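Local coordinates for protein N2152 (Neocallimastix frontalis, PDB 5U22) that probably hydrolyses rare arabinosyl-containing substrates with polyspecific activity, as a family 39 glycoside hydrolase built from a TIM barrel and a beta sandwich, at residues A[84-89]-A[136-140]; A[225-229]-A[240-244]; A[244-249]-A[263-268]. All blocks are in the same frame, centred on the assembly; numbering follows the deposited sequence.

Interaction 1: A[84-89]-A[136-140]; sequences VIKVAQ and LTNFY
The F139 ring reaches helix 84-91 with its CE1 corner: V84 O lies at the ring edge, near its plane, while A88 CB comes in obliquely, 3.5 Å from F139 CE1. I85 CG1 is also oblique to the ring, 4.3 Å from F139 CZ. The second flat group, the N138 amide, has A88 O almost in its plane. N138 ND2 donates to A88 O over 2.9 Å in a nearly straight bond (171°), although the donor stands 25° off the plane of that carbonyl. The side chain gets there with CG between its own backbone N and carbonyl carbon (chi1 57°), which also sets N138 OD1 3.5 Å from A88 CB. L136 closes the patch: its CD1 lies 3.9 Å from A88 CB, and its CD2 packs 3.6 Å from Q89 OE1, these two side chains crossing at about a right angle. The contact joins the helix after strand 66-70 to the start of strand 139-143; N138, just before it, and Y140 within it share backbone hydrogen bonds with V99 of the intervening strand 98-102. An alanine in place of N138 would remove the amide, and A88 O would probably be left without this donor. Chemically the contact is mostly apolar with one polar tie; N138 OD1 is buried with no partner, so across this contact the amide is held to the helix by the ND2 bond, and its other end is probably a small cost.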
ATOM      1  N   VAL A  84      11.225  11.982   8.783  1.00 15.79           N
ATOM      2  CA  VAL A  84      10.491  10.825   9.285  1.00 14.37           C
ATOM      3  C   VAL A  84      10.275  10.910  10.788  1.00 15.67           C
ATOM      4  O   VAL A  84       9.278  10.393  11.298  1.00 16.73           O
ATOM      5  CB  VAL A  84      11.208   9.521   8.898  1.00 16.47           C
ATOM      6  CG1 VAL A  84      12.545   9.379   9.664  1.00 17.84           C
ATOM      7  CG2 VAL A  84      10.283   8.300   9.126  1.00 14.70           C
ATOM      8  N   ILE A  85      11.180  11.557  11.527  1.00 14.15           N
ATOM      9  CA  ILE A  85      10.956  11.664  12.965  1.00 17.74           C
ATOM     10  C   ILE A  85       9.772  12.582  13.250  1.00 18.48           C
ATOM     11  O   ILE A  85       8.933  12.282  14.110  1.00 18.21           O
ATOM     12  CB  ILE A  85      12.237  12.123  13.687  1.00 18.39           C
ATOM     13  CG1 ILE A  85      13.282  11.004  13.625  1.00 19.50           C
ATOM     14  CG2 ILE A  85      11.919  12.473  15.139  1.00 23.12           C
ATOM     15  CD1 ILE A  85      14.599  11.333  14.288  1.00 19.16           C
ATOM     16  N   LYS A  86       9.678  13.702  12.524  1.00 18.13           N
ATOM     17  CA  LYS A  86       8.508  14.566  12.638  1.00 19.66           C
ATOM     18  C   LYS A  86       7.246  13.857  12.164  1.00 19.61           C
ATOM     19  O   LYS A  86       6.169  14.042  12.743  1.00 17.44           O
ATOM     20  CB  LYS A  86       8.708  15.862  11.845  1.00 20.41           C
ATOM     21  CG  LYS A  86       9.853  16.764  12.327  1.00 21.56           C
ATOM     22  CD  LYS A  86      10.016  16.744  13.854  1.00 33.65           C
ATOM     23  CE  LYS A  86       8.936  17.534  14.586  1.00 36.69           C
ATOM     24  NZ  LYS A  86       8.546  16.878  15.877  1.00 44.08           N
ATOM     25  N   VAL A  87       7.349  13.051  11.105  1.00 17.96           N
ATOM     26  CA  VAL A  87       6.164  12.359  10.602  1.00 16.83           C
ATOM     27  C   VAL A  87       5.706  11.306  11.601  1.00 19.84           C
ATOM     28  O   VAL A  87       4.505  11.175  11.887  1.00 18.78           O
ATOM     29  CB  VAL A  87       6.454  11.749   9.218  1.00 18.07           C
ATOM     30  CG1 VAL A  87       5.319  10.826   8.783  1.00 17.16           C
ATOM     31  CG2 VAL A  87       6.660  12.855   8.195  1.00 17.46           C
ATOM     32  N   ALA A  88       6.660  10.544  12.158  1.00 17.44           N
ATOM     33  CA  ALA A  88       6.328   9.560  13.182  1.00 15.60           C
ATOM     34  C   ALA A  88       5.646  10.212  14.379  1.00 18.64           C
ATOM     35  O   ALA A  88       4.736   9.624  14.975  1.00 15.78           O
ATOM     36  CB  ALA A  88       7.587   8.812  13.623  1.00 16.81           C
ATOM     37  N   GLN A  89       6.050  11.434  14.737  1.00 14.68           N
ATOM     38  CA  GLN A  89       5.363  12.100  15.844  1.00 17.94           C
ATOM     39  C   GLN A  89       3.919  12.430  15.483  1.00 17.94           C
ATOM     40  O   GLN A  89       3.014  12.256  16.309  1.00 16.36           O
ATOM     41  CB  GLN A  89       6.107  13.366  16.263  1.00 21.34           C
ATOM     42  CG  GLN A  89       5.433  14.113  17.416  1.00 22.52           C
ATOM     43  CD  GLN A  89       5.322  13.297  18.711  1.00 37.24           C
ATOM     44  OE1 GLN A  89       6.297  12.705  19.180  1.00 38.55           O
ATOM     45  NE2 GLN A  89       4.126  13.281  19.300  1.00 38.09           N
ATOM     46  N   LEU A 136      10.480   7.461  20.028  1.00 23.35           N
ATOM     47  CA  LEU A 136       9.396   6.872  19.257  1.00 19.59           C
ATOM     48  C   LEU A 136       9.741   5.445  18.857  1.00 20.57           C
ATOM     49  O   LEU A 136      10.895   5.131  18.553  1.00 21.61           O
ATOM     50  CB  LEU A 136       9.113   7.709  18.008  1.00 20.06           C
ATOM     51  CG  LEU A 136       8.712   9.166  18.267  1.00 18.89           C
ATOM     52  CD1 LEU A 136       9.063  10.021  17.062  1.00 21.74           C
ATOM     53  CD2 LEU A 136       7.228   9.276  18.588  1.00 23.80           C
ATOM     54  N   THR A 137       8.731   4.580  18.872  1.00 20.66           N
ATOM     55  CA  THR A 137       8.889   3.207  18.412  1.00 19.79           C
ATOM     56  C   THR A 137       7.848   2.848  17.354  1.00 23.46           C
ATOM     57  O   THR A 137       7.621   1.666  17.100  1.00 24.98           O
ATOM     58  CB  THR A 137       8.810   2.221  19.583  1.00 23.99           C
ATOM     59  OG1 THR A 137       7.630   2.489  20.356  1.00 27.41           O
ATOM     60  CG2 THR A 137      10.046   2.340  20.475  1.00 18.07           C
ATOM     61  N   ASN A 138       7.201   3.839  16.731  1.00 18.03           N
ATOM     62  CA  ASN A 138       6.256   3.541  15.660  1.00 17.98           C
ATOM     63  C   ASN A 138       6.900   3.594  14.279  1.00 21.32           C
ATOM     64  O   ASN A 138       6.215   3.869  13.284  1.00 18.62           O
ATOM     65  CB  ASN A 138       5.037   4.466  15.735  1.00 15.01           C
ATOM     66  CG  ASN A 138       5.392   5.940  15.674  1.00 19.82           C
ATOM     67  OD1 ASN A 138       6.534   6.333  15.901  1.00 19.65           O
ATOM     68  ND2 ASN A 138       4.396   6.774  15.372  1.00 19.04           N
ATOM     69  N   PHE A 139       8.199   3.333  14.189  1.00 15.11           N
ATOM     70  CA  PHE A 139       8.810   3.133  12.890  1.00 15.94           C
ATOM     71  C   PHE A 139       8.606   1.693  12.444  1.00 19.58           C
ATOM     72  O   PHE A 139       8.577   0.763  13.256  1.00 19.53           O
ATOM     73  CB  PHE A 139      10.302   3.464  12.930  1.00 18.04           C
ATOM     74  CG  PHE A 139      10.597   4.826  13.469  1.00 13.44           C
ATOM     75  CD1 PHE A 139      10.422   5.952  12.682  1.00 15.28           C
ATOM     76  CD2 PHE A 139      11.047   4.982  14.776  1.00 21.41           C
ATOM     77  CE1 PHE A 139      10.710   7.219  13.181  1.00 12.40           C
ATOM     78  CE2 PHE A 139      11.316   6.236  15.286  1.00 19.55           C
ATOM     79  CZ  PHE A 139      11.150   7.361  14.484  1.00 19.29           C
ATOM     80  N   TYR A 140       8.434   1.528  11.136  1.00 17.82           N
ATOM     81  CA  TYR A 140       8.246   0.224  10.519  1.00 14.65           C
ATOM     82  C   TYR A 140       9.568  -0.506  10.334  1.00 15.52           C
ATOM     83  O   TYR A 140       9.618  -1.740  10.427  1.00 14.45           O
ATOM     84  CB  TYR A 140       7.569   0.428   9.170  1.00 14.81           C
ATOM     85  CG  TYR A 140       7.063  -0.795   8.440  1.00 18.84           C
ATOM     86  CD1 TYR A 140       6.138  -1.658   9.019  1.00 18.67           C
ATOM     87  CD2 TYR A 140       7.465  -1.047   7.131  1.00 14.34           C
ATOM     88  CE1 TYR A 140       5.645  -2.754   8.305  1.00 16.42           C
ATOM     89  CE2 TYR A 140       6.978  -2.127   6.423  1.00 15.67           C
ATOM     90  CZ  TYR A 140       6.080  -2.978   7.012  1.00 16.38           C
ATOM     91  OH  TYR A 140       5.599  -4.041   6.278  1.00 18.01           O
TER

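Interaction 2: A[225-229]-A[240-244]; sequences FRSYR and RPITI. With EDO (1,2-ethanediol), chain E.
A bend at chi2 (-117°) turns the R229 side chain back toward I242, whose CD1 lies over one face of the guanidinium, 3.4 Å from R229 NH2. Y228 starts with CG opposite its backbone N (chi1 173°) and extends its ring past I242 in the other direction, Y228 CD2 coming 4.1 Å from I242 CD1. F225 meets I244 from the opposing direction: I244 CD1 sits at the ring edge, 3.8 Å from F225 CE1. These residues pack the helix onto the last strand of the beta-alpha-beta unit formed by strand 209-212, helix 221-235 and strand 242-247, part of the TIM barrel; the short helix and strand axes run 146° apart, roughly antiparallel. At the R240 end the chemistry is more polar. Water 1 accepts from R229 NE at 2.6 Å and donates to R240 O at 2.8 Å, bridging helix and loop, while R229 NH2 also donates to the carbonyl of Y271. The phenol oxygen Y228 OH packs 3.7 Å from R240 CB. Farther out, the R240 guanidinium is held by the carbonyls of S238 and P207, and its NH2 makes a long hydrogen bond of 3.3 Å to O1 of a 1,2-ethanediol that is probably from the crystallisation liquor.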
ATOM      1  N   PHE A 225       4.172 -11.738  -6.589  1.00 15.98           N
ATOM      2  CA  PHE A 225       4.009 -12.355  -5.279  1.00 14.25           C
ATOM      3  C   PHE A 225       4.198 -13.865  -5.361  1.00 17.44           C
ATOM      4  O   PHE A 225       4.869 -14.456  -4.507  1.00 16.20           O
ATOM      5  CB  PHE A 225       2.628 -12.022  -4.695  1.00 16.34           C
ATOM      6  CG  PHE A 225       2.382 -10.552  -4.512  1.00 15.75           C
ATOM      7  CD1 PHE A 225       3.391  -9.714  -4.046  1.00 15.51           C
ATOM      8  CD2 PHE A 225       1.149 -10.002  -4.842  1.00 17.47           C
ATOM      9  CE1 PHE A 225       3.171  -8.364  -3.891  1.00 16.27           C
ATOM     10  CE2 PHE A 225       0.914  -8.665  -4.694  1.00 15.54           C
ATOM     11  CZ  PHE A 225       1.937  -7.828  -4.221  1.00 19.57           C
ATOM     12  N   ARG A 226       3.620 -14.505  -6.383  1.00 16.59           N
ATOM     13  CA  ARG A 226       3.773 -15.952  -6.527  1.00 15.23           C
ATOM     14  C   ARG A 226       5.225 -16.328  -6.801  1.00 20.43           C
ATOM     15  O   ARG A 226       5.741 -17.299  -6.234  1.00 21.61           O
ATOM     16  CB  ARG A 226       2.854 -16.474  -7.636  1.00 15.65           C
ATOM     17  CG  ARG A 226       1.364 -16.220  -7.337  1.00 15.65           C
ATOM     18  CD  ARG A 226       0.448 -16.965  -8.306  1.00 19.16           C
ATOM     19  NE  ARG A 226       0.654 -16.590  -9.707  1.00 17.03           N
ATOM     20  CZ  ARG A 226      -0.016 -15.627 -10.338  1.00 19.91           C
ATOM     21  NH1 ARG A 226      -0.929 -14.907  -9.693  1.00 14.92           N
ATOM     22  NH2 ARG A 226       0.238 -15.373 -11.618  1.00 18.96           N
ATOM     23  N   SER A 227       5.894 -15.573  -7.675  1.00 18.47           N
ATOM     24  CA  SER A 227       7.311 -15.800  -7.937  1.00 16.05           C
ATOM     25  C   SER A 227       8.126 -15.652  -6.662  1.00 19.53           C
ATOM     26  O   SER A 227       8.948 -16.515  -6.324  1.00 17.05           O
ATOM     27  CB  SER A 227       7.813 -14.824  -9.006  1.00 17.79           C
ATOM     28  OG  SER A 227       9.238 -14.841  -9.074  1.00 20.17           O
ATOM     29  N   TYR A 228       7.880 -14.576  -5.914  1.00 15.83           N
ATOM     30  CA  TYR A 228       8.695 -14.314  -4.736  1.00 16.76           C
ATOM     31  C   TYR A 228       8.521 -15.419  -3.695  1.00 19.13           C
ATOM     32  O   TYR A 228       9.502 -15.955  -3.165  1.00 16.94           O
ATOM     33  CB  TYR A 228       8.378 -12.935  -4.149  1.00 20.30           C
ATOM     34  CG  TYR A 228       9.123 -12.784  -2.858  1.00 17.19           C
ATOM     35  CD1 TYR A 228      10.487 -12.566  -2.862  1.00 20.69           C
ATOM     36  CD2 TYR A 228       8.484 -12.954  -1.637  1.00 20.07           C
ATOM     37  CE1 TYR A 228      11.197 -12.488  -1.687  1.00 20.76           C
ATOM     38  CE2 TYR A 228       9.185 -12.882  -0.454  1.00 17.28           C
ATOM     39  CZ  TYR A 228      10.547 -12.655  -0.492  1.00 21.44           C
ATOM     40  OH  TYR A 228      11.259 -12.581   0.674  1.00 19.43           O
ATOM     41  N   ARG A 229       7.279 -15.802  -3.406  1.00 17.21           N
ATOM     42  CA  ARG A 229       7.090 -16.837  -2.397  1.00 18.00           C
ATOM     43  C   ARG A 229       7.633 -18.186  -2.859  1.00 17.14           C
ATOM     44  O   ARG A 229       8.106 -18.973  -2.032  1.00 20.47           O
ATOM     45  CB  ARG A 229       5.611 -16.922  -2.025  1.00 23.82           C
ATOM     46  CG  ARG A 229       5.095 -15.607  -1.406  1.00 25.01           C
ATOM     47  CD  ARG A 229       4.643 -15.803   0.018  1.00 26.85           C
ATOM     48  NE  ARG A 229       4.277 -14.566   0.721  1.00 27.45           N
ATOM     49  CZ  ARG A 229       3.101 -13.934   0.616  1.00 29.50           C
ATOM     50  NH1 ARG A 229       2.151 -14.378  -0.207  1.00 25.28           N
ATOM     51  NH2 ARG A 229       2.874 -12.830   1.330  1.00 24.77           N
ATOM     52  N   ARG A 240       9.131 -14.033   4.588  1.00 20.54           N
ATOM     53  CA  ARG A 240       9.284 -12.639   4.994  1.00 19.38           C
ATOM     54  C   ARG A 240       7.989 -11.866   4.758  1.00 19.22           C
ATOM     55  O   ARG A 240       7.295 -12.113   3.767  1.00 18.10           O
ATOM     56  CB  ARG A 240      10.405 -11.955   4.209  1.00 18.58           C
ATOM     57  CG  ARG A 240      11.792 -12.561   4.393  1.00 24.12           C
ATOM     58  CD  ARG A 240      12.056 -12.733   5.859  1.00 26.25           C
ATOM     59  NE  ARG A 240      13.459 -12.691   6.250  1.00 21.29           N
ATOM     60  CZ  ARG A 240      14.178 -13.761   6.573  1.00 23.78           C
ATOM     61  NH1 ARG A 240      13.643 -14.979   6.502  1.00 24.26           N
ATOM     62  NH2 ARG A 240      15.435 -13.615   6.964  1.00 21.62           N
ATOM     63  N   PRO A 241       7.651 -10.924   5.646  1.00 16.35           N
ATOM     64  CA  PRO A 241       6.599  -9.949   5.320  1.00 19.73           C
ATOM     65  C   PRO A 241       6.998  -9.155   4.091  1.00 19.45           C
ATOM     66  O   PRO A 241       8.174  -8.842   3.892  1.00 18.39           O
ATOM     67  CB  PRO A 241       6.543  -9.039   6.554  1.00 19.56           C
ATOM     68  CG  PRO A 241       7.275  -9.771   7.633  1.00 23.34           C
ATOM     69  CD  PRO A 241       8.259 -10.678   6.962  1.00 19.08           C
ATOM     70  N   ILE A 242       5.998  -8.804   3.280  1.00 14.71           N
ATOM     71  CA  ILE A 242       6.202  -8.078   2.031  1.00 13.49           C
ATOM     72  C   ILE A 242       5.707  -6.650   2.202  1.00 16.79           C
ATOM     73  O   ILE A 242       4.579  -6.431   2.656  1.00 15.38           O
ATOM     74  CB  ILE A 242       5.465  -8.753   0.864  1.00 15.86           C
ATOM     75  CG1 ILE A 242       5.976 -10.175   0.652  1.00 19.17           C
ATOM     76  CG2 ILE A 242       5.592  -7.911  -0.406  1.00 18.55           C
ATOM     77  CD1 ILE A 242       5.135 -10.963  -0.336  1.00 15.65           C
ATOM     78  N   THR A 243       6.529  -5.683   1.801  1.00 17.68           N
ATOM     79  CA  THR A 243       6.088  -4.298   1.718  1.00 13.03           C
ATOM     80  C   THR A 243       6.271  -3.792   0.291  1.00 14.85           C
ATOM     81  O   THR A 243       7.391  -3.758  -0.229  1.00 14.90           O
ATOM     82  CB  THR A 243       6.811  -3.414   2.747  1.00 15.19           C
ATOM     83  OG1 THR A 243       6.297  -2.086   2.657  1.00 14.58           O
ATOM     84  CG2 THR A 243       8.322  -3.365   2.556  1.00 15.71           C
ATOM     85  N   ILE A 244       5.161  -3.438  -0.359  1.00 15.88           N
ATOM     86  CA  ILE A 244       5.226  -2.848  -1.691  1.00 15.84           C
ATOM     87  C   ILE A 244       5.145  -1.348  -1.482  1.00 15.38           C
ATOM     88  O   ILE A 244       4.058  -0.771  -1.537  1.00 15.99           O
ATOM     89  CB  ILE A 244       4.099  -3.363  -2.610  1.00 17.18           C
ATOM     90  CG1 ILE A 244       4.131  -4.892  -2.675  1.00 12.83           C
ATOM     91  CG2 ILE A 244       4.224  -2.778  -4.022  1.00 14.51           C
ATOM     92  CD1 ILE A 244       5.487  -5.465  -3.098  1.00 14.60           C
TER
HETATM   93  C1  EDO E 504      16.593 -17.279   8.105  1.00 21.96           C
HETATM   94  O1  EDO E 504      16.069 -16.198   8.882  1.00 27.54           O
HETATM   95  C2  EDO E 504      15.755 -17.563   6.878  1.00 11.52           C
HETATM   96  O2  EDO E 504      16.207 -18.744   6.221  1.00 30.75           O
HETATM   97  O   HOH W   1       6.618 -14.085   1.846  1.00 23.46           O

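Interaction 3: A[244-249]-A[263-268]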
ATOM      1  N   ILE A 244       5.161  -3.438  -0.359  1.00 15.88           N
ATOM      2  CA  ILE A 244       5.226  -2.848  -1.691  1.00 15.84           C
ATOM      3  C   ILE A 244       5.145  -1.348  -1.482  1.00 15.38           C
ATOM      4  O   ILE A 244       4.058  -0.771  -1.537  1.00 15.99           O
ATOM      5  CB  ILE A 244       4.099  -3.363  -2.610  1.00 17.18           C
ATOM      6  CG1 ILE A 244       4.131  -4.892  -2.675  1.00 12.83           C
ATOM      7  CG2 ILE A 244       4.224  -2.778  -4.022  1.00 14.51           C
ATOM      8  CD1 ILE A 244       5.487  -5.465  -3.098  1.00 14.60           C
ATOM      9  N   ASN A 245       6.282  -0.704  -1.205  1.00 13.71           N
ATOM     10  CA  ASN A 245       6.212   0.609  -0.585  1.00 17.17           C
ATOM     11  C   ASN A 245       6.224   1.746  -1.591  1.00 13.67           C
ATOM     12  O   ASN A 245       6.368   2.904  -1.192  1.00 14.62           O
ATOM     13  CB  ASN A 245       7.301   0.782   0.496  1.00 21.02           C
ATOM     14  CG  ASN A 245       8.714   0.557  -0.007  1.00 19.05           C
ATOM     15  OD1 ASN A 245       8.988   0.633  -1.207  1.00 18.66           O
ATOM     16  ND2 ASN A 245       9.634   0.309   0.924  1.00 16.80           N
ATOM     17  N   GLU A 246       6.025   1.438  -2.876  1.00 16.60           N
ATOM     18  CA  GLU A 246       5.516   2.384  -3.870  1.00 12.76           C
ATOM     19  C   GLU A 246       4.646   1.605  -4.839  1.00 17.07           C
ATOM     20  O   GLU A 246       5.107   0.605  -5.393  1.00 14.40           O
ATOM     21  CB  GLU A 246       6.643   3.085  -4.644  1.00 11.85           C
ATOM     22  CG  GLU A 246       7.549   3.979  -3.764  1.00 14.35           C
ATOM     23  CD  GLU A 246       8.551   4.755  -4.587  1.00 16.67           C
ATOM     24  OE1 GLU A 246       8.209   5.078  -5.739  1.00 15.81           O
ATOM     25  OE2 GLU A 246       9.669   5.030  -4.090  1.00 16.20           O
ATOM     26  N   TYR A 247       3.403   2.046  -5.055  1.00 13.15           N
ATOM     27  CA  TYR A 247       2.571   1.388  -6.059  1.00 13.30           C
ATOM     28  C   TYR A 247       1.686   2.387  -6.789  1.00 16.43           C
ATOM     29  O   TYR A 247       1.168   3.330  -6.187  1.00 15.88           O
ATOM     30  CB  TYR A 247       1.689   0.273  -5.457  1.00 13.20           C
ATOM     31  CG  TYR A 247       0.564   0.674  -4.509  1.00 13.41           C
ATOM     32  CD1 TYR A 247       0.736   0.611  -3.128  1.00 12.65           C
ATOM     33  CD2 TYR A 247      -0.694   1.025  -4.992  1.00 12.87           C
ATOM     34  CE1 TYR A 247      -0.295   0.940  -2.257  1.00 15.89           C
ATOM     35  CE2 TYR A 247      -1.723   1.362  -4.135  1.00 15.47           C
ATOM     36  CZ  TYR A 247      -1.527   1.311  -2.775  1.00 16.77           C
ATOM     37  OH  TYR A 247      -2.556   1.634  -1.924  1.00 15.96           O
ATOM     38  N   CYS A 248       1.493   2.146  -8.085  1.00 13.74           N
ATOM     39  CA  CYS A 248       0.695   3.024  -8.938  1.00 14.00           C
ATOM     40  C   CYS A 248       0.471   2.326 -10.263  1.00 16.80           C
ATOM     41  O   CYS A 248       1.296   1.517 -10.690  1.00 14.88           O
ATOM     42  CB  CYS A 248       1.411   4.361  -9.170  1.00 15.77           C
ATOM     43  SG  CYS A 248       0.440   5.655  -9.988  1.00 16.80           S
ATOM     44  N   ASP A 249      -0.656   2.636 -10.902  1.00 15.21           N
ATOM     45  CA  ASP A 249      -0.847   2.262 -12.295  1.00 14.87           C
ATOM     46  C   ASP A 249       0.313   2.784 -13.137  1.00 15.00           C
ATOM     47  O   ASP A 249       0.958   3.776 -12.786  1.00 13.66           O
ATOM     48  CB  ASP A 249      -2.166   2.844 -12.818  1.00 15.83           C
ATOM     49  CG  ASP A 249      -2.497   2.350 -14.205  1.00 19.43           C
ATOM     50  OD1 ASP A 249      -3.002   1.217 -14.309  1.00 16.00           O
ATOM     51  OD2 ASP A 249      -2.223   3.066 -15.190  1.00 17.68           O
ATOM     52  N   ARG A 263      -7.737  -2.322  -7.501  1.00 13.83           N
ATOM     53  CA  ARG A 263      -7.074  -3.545  -7.941  1.00 14.27           C
ATOM     54  C   ARG A 263      -5.840  -3.842  -7.105  1.00 15.66           C
ATOM     55  O   ARG A 263      -5.572  -5.002  -6.777  1.00 15.54           O
ATOM     56  CB  ARG A 263      -6.699  -3.433  -9.416  1.00 15.06           C
ATOM     57  CG  ARG A 263      -7.850  -3.044 -10.325  1.00 16.42           C
ATOM     58  CD  ARG A 263      -7.316  -2.585 -11.704  1.00 16.12           C
ATOM     59  NE  ARG A 263      -6.382  -1.458 -11.613  1.00 18.40           N
ATOM     60  CZ  ARG A 263      -5.712  -0.974 -12.650  1.00 18.85           C
ATOM     61  NH1 ARG A 263      -5.884  -1.519 -13.854  1.00 15.28           N
ATOM     62  NH2 ARG A 263      -4.873   0.055 -12.488  1.00 14.78           N
ATOM     63  N   PHE A 264      -5.064  -2.810  -6.764  1.00 17.10           N
ATOM     64  CA  PHE A 264      -3.913  -3.015  -5.886  1.00 14.61           C
ATOM     65  C   PHE A 264      -4.366  -3.473  -4.509  1.00 15.21           C
ATOM     66  O   PHE A 264      -3.798  -4.402  -3.919  1.00 14.13           O
ATOM     67  CB  PHE A 264      -3.108  -1.722  -5.763  1.00 12.69           C
ATOM     68  CG  PHE A 264      -2.345  -1.341  -7.015  1.00 13.70           C
ATOM     69  CD1 PHE A 264      -1.102  -1.894  -7.278  1.00 16.62           C
ATOM     70  CD2 PHE A 264      -2.868  -0.424  -7.913  1.00 15.87           C
ATOM     71  CE1 PHE A 264      -0.391  -1.549  -8.412  1.00 17.00           C
ATOM     72  CE2 PHE A 264      -2.161  -0.068  -9.065  1.00 18.81           C
ATOM     73  CZ  PHE A 264      -0.921  -0.632  -9.315  1.00 14.34           C
ATOM     74  N   ILE A 265      -5.393  -2.817  -3.981  1.00 15.43           N
ATOM     75  CA  ILE A 265      -5.937  -3.209  -2.688  1.00 18.28           C
ATOM     76  C   ILE A 265      -6.387  -4.665  -2.724  1.00 14.06           C
ATOM     77  O   ILE A 265      -6.011  -5.470  -1.863  1.00 15.89           O
ATOM     78  CB  ILE A 265      -7.086  -2.266  -2.292  1.00 13.43           C
ATOM     79  CG1 ILE A 265      -6.540  -0.879  -1.936  1.00 11.50           C
ATOM     80  CG2 ILE A 265      -7.899  -2.861  -1.152  1.00 14.97           C
ATOM     81  CD1 ILE A 265      -7.603   0.213  -1.878  1.00 12.85           C
ATOM     82  N   GLY A 266      -7.191  -5.028  -3.722  1.00 16.59           N
ATOM     83  CA  GLY A 266      -7.667  -6.400  -3.799  1.00 13.79           C
ATOM     84  C   GLY A 266      -6.540  -7.412  -3.866  1.00 17.54           C
ATOM     85  O   GLY A 266      -6.555  -8.422  -3.155  1.00 14.48           O
ATOM     86  N   ARG A 267      -5.525  -7.138  -4.691  1.00 16.18           N
ATOM     87  CA  ARG A 267      -4.469  -8.126  -4.894  1.00 14.01           C
ATOM     88  C   ARG A 267      -3.500  -8.160  -3.720  1.00 16.50           C
ATOM     89  O   ARG A 267      -3.089  -9.244  -3.296  1.00 14.99           O
ATOM     90  CB  ARG A 267      -3.756  -7.853  -6.226  1.00 10.89           C
ATOM     91  CG  ARG A 267      -4.675  -8.113  -7.418  1.00 16.32           C
ATOM     92  CD  ARG A 267      -4.211  -7.468  -8.720  1.00 15.16           C
ATOM     93  NE  ARG A 267      -5.333  -7.340  -9.651  1.00 16.53           N
ATOM     94  CZ  ARG A 267      -5.225  -6.958 -10.920  1.00 17.96           C
ATOM     95  NH1 ARG A 267      -4.030  -6.672 -11.432  1.00 14.33           N
ATOM     96  NH2 ARG A 267      -6.317  -6.859 -11.676  1.00 16.16           N
ATOM     97  N   PHE A 268      -3.153  -6.999  -3.154  1.00 15.93           N
ATOM     98  CA  PHE A 268      -2.354  -6.989  -1.926  1.00 15.67           C
ATOM     99  C   PHE A 268      -3.035  -7.783  -0.821  1.00 16.39           C
ATOM    100  O   PHE A 268      -2.383  -8.554  -0.104  1.00 17.38           O
ATOM    101  CB  PHE A 268      -2.104  -5.554  -1.446  1.00 14.25           C
ATOM    102  CG  PHE A 268      -1.166  -4.754  -2.318  1.00 16.87           C
ATOM    103  CD1 PHE A 268      -0.688  -5.262  -3.516  1.00 16.51           C
ATOM    104  CD2 PHE A 268      -0.768  -3.484  -1.926  1.00 16.05           C
ATOM    105  CE1 PHE A 268       0.162  -4.512  -4.322  1.00 16.23           C
ATOM    106  CE2 PHE A 268       0.097  -2.738  -2.713  1.00 19.76           C
ATOM    107  CZ  PHE A 268       0.559  -3.255  -3.926  1.00 15.26           C
TER
HETATM  108  O   HOH W   2      -4.945   0.222 -15.975  1.00 23.09           O
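D249 and R263 form the polar end of this contact, a salt bridge with R263 NH2 2.9 Å from D249 OD1 and the N-H aimed well at the acceptor (161°). D249 OD1 lies close to the guanidinium plane, whereas the donor comes to the carboxylate on its anti side and somewhat out of plane. Water 2 makes a second link, donating to D249 OD1 at 2.7 Å and accepting from R263 NH1 at 2.9 Å, so OD1 receives two hydrogen bonds. The other carboxylate oxygen, OD2, is taken by the backbone N of N251. R263 is satisfied further by the carbonyl of K327 at NH1 and by S260 OG at NH2. The remainder is an aromatic cluster of Y247, F264 and F268. F268 directs its edge at the face of Y247 in a T-shaped pair, planes 81° apart, with F268 CE2 3.4 Å from Y247 CD1. Y247 CD2 lies over the face of F264, 3.5 Å from F264 CG. A first torsion of 68°, with CG between the backbone N and carbonyl carbon, turns Y247 toward the helix; its hydroxyl reaches past the cluster to A40 O and Y306 OH. I244 adds its CG2, 3.7 Å from F268 CZ, and C248 O rests 3.4 Å from F264 CZ. The contact thus seats helix 258-270 on the end of barrel strand 242-247 through aromatic packing, while its buried charges probably offset each other, with the further hydrogen bonds to both groups likely to hold them in place.

Overall arrangement
All three contacts dress the parallel sheet of the TIM barrel with helices. Interactions 2 and 3 are neighbours, with centres 12 Å apart: both use strand 242-247 and share I244, and their helices also meet where F225 CZ lies 3.7 Å from F268 CD1. Interaction 1 is more remote, its centre 25 Å from that of interaction 2, yet Y140 OH touches T243 CB at 3.8 Å. A bound BTB, probably from the crystallisation liquor, sits at the C-terminal end of strand 242-247, hydrogen-bonded to E246 and about 7 Å from the C248 side chain, against about 11 Å for I244. TIM-barrel glycosidases keep their active site at this end, so BTB probably marks the substrate pocket.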